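Local coordinates for protein lactaldehyde dehydrogenase (Escherichia coli, PDB 2IMP) that oxidises L-lactaldehyde to L-lactate, and glycolaldehyde to glycolate, with NAD(+) as cofactor, serving L-fucose and L-rhamnose breakdown, at residues P4-W18 with I35-A49. Numbering follows the deposited sequence.
Sequences PVQHPMYIDGQFVTW and ISRIPDGQAEDARKA
Q6 pairs in parallel with R37 in the N-terminal mixed sheet of this aldehyde dehydrogenase. R37 supplies both backbone bonds: its N donates to V5 O (2.9 Å) and its O accepts from H7 N (2.9 Å). On the face shared by Q6 and R37, NE of R37 donates to Q6 OE1 at 3.1 Å, nearly straight (167°). OE1 lies in the guanidinium plane, whereas the amide plane stands 84° to it; the P4 ring covers one guanidinium face with CG. Past the pairing, W18 has CG anti to its backbone N (chi1 178°), which lays one face of the indole against P39, while NE1 is hydrogen-bonded to A22 O. The D45 carboxylate oxygens lie at the indole rim beside CZ3, their plane turned well away from the ring plane. With an alanine replacing W18, P39 would probably lose the indole face and a gap open beside the D45 carboxylate. M9 fills the angle between strand 34-39 and helix 43-62, its CE 3.6 Å from P39 CG, and I11 CG2 rests on the helix backbone at A49 CA (3.8 Å). In the first helical turn, D45 OD2 also accepts from N of the N-cap residue Q42 at 2.9 Å through its anti lone pair.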
# COMPACT_ATOMS: atom_id res chain seq x y z
N PRO A 4 46.76 -20.67 15.17
CA PRO A 4 45.61 -20.16 14.42
C PRO A 4 44.47 -21.19 14.46
O PRO A 4 44.62 -22.33 14.02
CB PRO A 4 46.18 -19.97 13.01
CG PRO A 4 47.16 -21.09 12.91
CD PRO A 4 47.85 -21.07 14.26
N VAL A 5 43.34 -20.78 15.03
CA VAL A 5 42.20 -21.67 15.15
C VAL A 5 41.68 -22.20 13.80
O VAL A 5 41.68 -21.50 12.79
CB VAL A 5 41.03 -20.96 15.89
CG1 VAL A 5 40.61 -19.71 15.13
CG2 VAL A 5 39.85 -21.90 16.06
N GLN A 6 41.27 -23.47 13.80
CA GLN A 6 40.72 -24.10 12.61
C GLN A 6 39.19 -24.20 12.75
O GLN A 6 38.68 -25.00 13.54
CB GLN A 6 41.36 -25.48 12.41
CG GLN A 6 42.89 -25.41 12.45
CD GLN A 6 43.56 -26.50 11.63
OE1 GLN A 6 44.62 -26.25 11.03
NE2 GLN A 6 43.00 -27.69 11.61
N HIS A 7 38.48 -23.37 12.00
CA HIS A 7 37.03 -23.30 12.08
C HIS A 7 36.22 -24.43 11.43
O HIS A 7 36.59 -24.96 10.38
CB HIS A 7 36.55 -21.96 11.50
CG HIS A 7 36.97 -20.77 12.30
ND1 HIS A 7 36.61 -20.59 13.62
CD2 HIS A 7 37.71 -19.68 11.97
CE1 HIS A 7 37.11 -19.45 14.07
NE2 HIS A 7 37.79 -18.88 13.08
N PRO A 8 35.11 -24.81 12.08
CA PRO A 8 34.21 -25.85 11.58
C PRO A 8 33.03 -25.13 10.91
O PRO A 8 32.82 -23.93 11.13
CB PRO A 8 33.76 -26.54 12.86
CG PRO A 8 33.62 -25.38 13.80
CD PRO A 8 34.86 -24.56 13.51
N MET A 9 32.27 -25.85 10.10
CA MET A 9 31.10 -25.26 9.48
C MET A 9 29.88 -25.42 10.40
O MET A 9 29.94 -26.15 11.40
CB MET A 9 30.81 -25.93 8.13
CG MET A 9 31.85 -25.64 7.05
SD MET A 9 31.44 -26.38 5.43
CE MET A 9 33.07 -26.96 4.90
N TYR A 10 28.80 -24.72 10.11
CA TYR A 10 27.60 -24.86 10.91
C TYR A 10 26.46 -25.41 10.05
O TYR A 10 25.85 -24.68 9.27
CB TYR A 10 27.19 -23.53 11.54
CG TYR A 10 26.16 -23.69 12.62
CD1 TYR A 10 26.50 -24.25 13.86
CD2 TYR A 10 24.83 -23.31 12.42
CE1 TYR A 10 25.54 -24.42 14.87
CE2 TYR A 10 23.86 -23.48 13.41
CZ TYR A 10 24.22 -24.04 14.63
OH TYR A 10 23.27 -24.21 15.60
N ILE A 11 26.21 -26.71 10.19
CA ILE A 11 25.20 -27.39 9.41
C ILE A 11 24.15 -28.17 10.23
O ILE A 11 24.49 -28.97 11.10
CB ILE A 11 25.88 -28.36 8.41
CG1 ILE A 11 26.83 -27.56 7.51
CG2 ILE A 11 24.84 -29.11 7.59
CD1 ILE A 11 27.79 -28.42 6.70
N ASP A 12 22.89 -27.91 9.93
CA ASP A 12 21.76 -28.55 10.59
C ASP A 12 21.75 -28.47 12.14
O ASP A 12 21.55 -29.48 12.83
CB ASP A 12 21.66 -30.02 10.14
CG ASP A 12 20.31 -30.65 10.46
OD1 ASP A 12 19.36 -29.90 10.81
OD2 ASP A 12 20.18 -31.89 10.36
N GLY A 13 21.98 -27.28 12.67
CA GLY A 13 21.93 -27.08 14.11
C GLY A 13 23.14 -27.48 14.94
O GLY A 13 23.05 -27.52 16.17
N GLN A 14 24.26 -27.75 14.29
CA GLN A 14 25.47 -28.13 15.02
C GLN A 14 26.77 -27.79 14.26
O GLN A 14 26.78 -27.74 13.03
CB GLN A 14 25.46 -29.64 15.32
CG GLN A 14 25.54 -30.52 14.08
CD GLN A 14 25.45 -32.02 14.39
OE1 GLN A 14 25.46 -32.86 13.48
NE2 GLN A 14 25.38 -32.36 15.67
N PHE A 15 27.84 -27.54 15.00
CA PHE A 15 29.11 -27.31 14.33
C PHE A 15 29.70 -28.64 13.86
O PHE A 15 29.74 -29.61 14.62
CB PHE A 15 30.10 -26.59 15.26
CG PHE A 15 29.78 -25.14 15.48
CD1 PHE A 15 29.17 -24.71 16.65
CD2 PHE A 15 30.08 -24.20 14.50
CE1 PHE A 15 28.87 -23.36 16.84
CE2 PHE A 15 29.79 -22.85 14.68
CZ PHE A 15 29.18 -22.43 15.85
N VAL A 16 30.12 -28.70 12.60
CA VAL A 16 30.68 -29.92 12.05
C VAL A 16 32.18 -29.81 11.71
O VAL A 16 32.57 -29.02 10.85
CB VAL A 16 29.92 -30.36 10.77
CG1 VAL A 16 30.52 -31.65 10.23
CG2 VAL A 16 28.45 -30.56 11.09
N THR A 17 32.99 -30.59 12.40
CA THR A 17 34.43 -30.58 12.16
C THR A 17 34.83 -31.04 10.75
O THR A 17 34.44 -32.12 10.31
CB THR A 17 35.19 -31.44 13.20
OG1 THR A 17 35.06 -30.86 14.50
CG2 THR A 17 36.67 -31.53 12.84
N TRP A 18 35.61 -30.21 10.08
CA TRP A 18 36.09 -30.49 8.73
C TRP A 18 37.05 -31.70 8.64
O TRP A 18 38.08 -31.73 9.30
CB TRP A 18 36.78 -29.25 8.19
CG TRP A 18 37.37 -29.39 6.83
CD1 TRP A 18 38.69 -29.23 6.49
CD2 TRP A 18 36.67 -29.61 5.60
NE1 TRP A 18 38.84 -29.33 5.13
CE2 TRP A 18 37.62 -29.57 4.56
CE3 TRP A 18 35.32 -29.85 5.29
CZ2 TRP A 18 37.27 -29.74 3.22
CZ3 TRP A 18 34.98 -30.02 3.95
CH2 TRP A 18 35.95 -29.97 2.94
N ILE A 35 45.70 -15.44 11.08
CA ILE A 35 44.87 -15.36 12.27
C ILE A 35 43.91 -16.56 12.47
O ILE A 35 43.45 -16.82 13.58
CB ILE A 35 44.09 -14.05 12.27
CG1 ILE A 35 43.15 -13.99 11.06
CG2 ILE A 35 45.06 -12.87 12.20
CD1 ILE A 35 42.44 -12.66 10.88
N SER A 36 43.64 -17.26 11.39
CA SER A 36 42.76 -18.42 11.43
C SER A 36 42.76 -19.21 10.13
O SER A 36 43.33 -18.77 9.13
CB SER A 36 41.32 -17.99 11.76
OG SER A 36 40.77 -17.23 10.70
N ARG A 37 42.11 -20.36 10.16
CA ARG A 37 42.00 -21.21 9.00
C ARG A 37 40.59 -21.80 8.82
O ARG A 37 39.95 -22.21 9.79
CB ARG A 37 43.03 -22.35 9.07
CG ARG A 37 44.46 -21.92 8.75
CD ARG A 37 45.37 -23.13 8.55
NE ARG A 37 45.81 -23.70 9.82
CZ ARG A 37 46.85 -23.27 10.52
NH1 ARG A 37 47.58 -22.26 10.06
NH2 ARG A 37 47.17 -23.84 11.68
N ILE A 38 40.12 -21.82 7.58
CA ILE A 38 38.81 -22.38 7.30
C ILE A 38 38.87 -23.51 6.28
O ILE A 38 39.76 -23.56 5.44
CB ILE A 38 37.82 -21.31 6.78
CG1 ILE A 38 38.38 -20.66 5.51
CG2 ILE A 38 37.54 -20.28 7.86
CD1 ILE A 38 37.38 -19.79 4.78
N PRO A 39 37.91 -24.44 6.35
CA PRO A 39 37.93 -25.53 5.39
C PRO A 39 37.78 -25.08 3.94
O PRO A 39 37.07 -24.13 3.63
CB PRO A 39 36.77 -26.42 5.85
CG PRO A 39 35.89 -25.51 6.64
CD PRO A 39 36.87 -24.65 7.37
N ASP A 40 38.51 -25.76 3.05
CA ASP A 40 38.40 -25.48 1.64
C ASP A 40 37.16 -26.23 1.12
O ASP A 40 37.24 -27.16 0.31
CB ASP A 40 39.67 -25.94 0.90
CG ASP A 40 39.67 -25.54 -0.57
OD1 ASP A 40 39.06 -24.51 -0.91
OD2 ASP A 40 40.29 -26.25 -1.39
N GLY A 41 36.02 -25.83 1.69
CA GLY A 41 34.73 -26.43 1.38
C GLY A 41 34.47 -26.77 -0.06
O GLY A 41 35.04 -26.18 -0.98
N GLN A 42 33.61 -27.75 -0.25
CA GLN A 42 33.24 -28.21 -1.58
C GLN A 42 31.71 -28.28 -1.75
O GLN A 42 30.97 -28.18 -0.77
CB GLN A 42 33.86 -29.59 -1.85
CG GLN A 42 35.39 -29.62 -1.75
CD GLN A 42 36.07 -28.83 -2.85
OE1 GLN A 42 35.81 -29.05 -4.03
NE2 GLN A 42 36.96 -27.92 -2.47
N ALA A 43 31.26 -28.47 -2.99
CA ALA A 43 29.83 -28.56 -3.26
C ALA A 43 29.06 -29.48 -2.27
O ALA A 43 28.01 -29.09 -1.75
CB ALA A 43 29.61 -29.02 -4.69
N GLU A 44 29.58 -30.67 -2.03
CA GLU A 44 28.92 -31.60 -1.11
C GLU A 44 28.60 -30.98 0.26
O GLU A 44 27.55 -31.25 0.84
CB GLU A 44 29.77 -32.86 -0.95
CG GLU A 44 31.21 -32.59 -0.54
CD GLU A 44 32.14 -33.74 -0.90
OE1 GLU A 44 31.87 -34.88 -0.46
OE2 GLU A 44 33.14 -33.50 -1.62
N ASP A 45 29.50 -30.15 0.78
CA ASP A 45 29.26 -29.48 2.06
C ASP A 45 28.07 -28.52 1.95
O ASP A 45 27.24 -28.42 2.86
CB ASP A 45 30.51 -28.72 2.50
CG ASP A 45 31.72 -29.62 2.63
OD1 ASP A 45 31.66 -30.57 3.44
OD2 ASP A 45 32.72 -29.39 1.92
N ALA A 46 28.01 -27.80 0.83
CA ALA A 46 26.91 -26.90 0.58
C ALA A 46 25.58 -27.68 0.48
O ALA A 46 24.56 -27.27 1.03
CB ALA A 46 27.15 -26.11 -0.72
N ARG A 47 25.64 -28.82 -0.21
CA ARG A 47 24.46 -29.67 -0.36
C ARG A 47 23.91 -30.16 0.98
O ARG A 47 22.70 -30.19 1.19
CB ARG A 47 24.76 -30.87 -1.26
CG ARG A 47 25.19 -30.51 -2.66
CD ARG A 47 25.01 -31.68 -3.62
NE ARG A 47 25.44 -31.31 -4.97
CZ ARG A 47 26.66 -31.50 -5.45
NH1 ARG A 47 27.59 -32.07 -4.69
NH2 ARG A 47 26.96 -31.11 -6.68
N LYS A 48 24.81 -30.55 1.88
CA LYS A 48 24.39 -30.99 3.20
C LYS A 48 23.63 -29.87 3.94
O LYS A 48 22.60 -30.10 4.58
CB LYS A 48 25.59 -31.42 4.04
CG LYS A 48 26.28 -32.69 3.55
CD LYS A 48 27.54 -32.99 4.35
CE LYS A 48 28.31 -34.15 3.74
NZ LYS A 48 29.64 -34.37 4.38
N ALA A 49 24.17 -28.65 3.83
CA ALA A 49 23.54 -27.49 4.45
C ALA A 49 22.18 -27.18 3.80
O ALA A 49 21.19 -26.93 4.48
CB ALA A 49 24.46 -26.27 4.34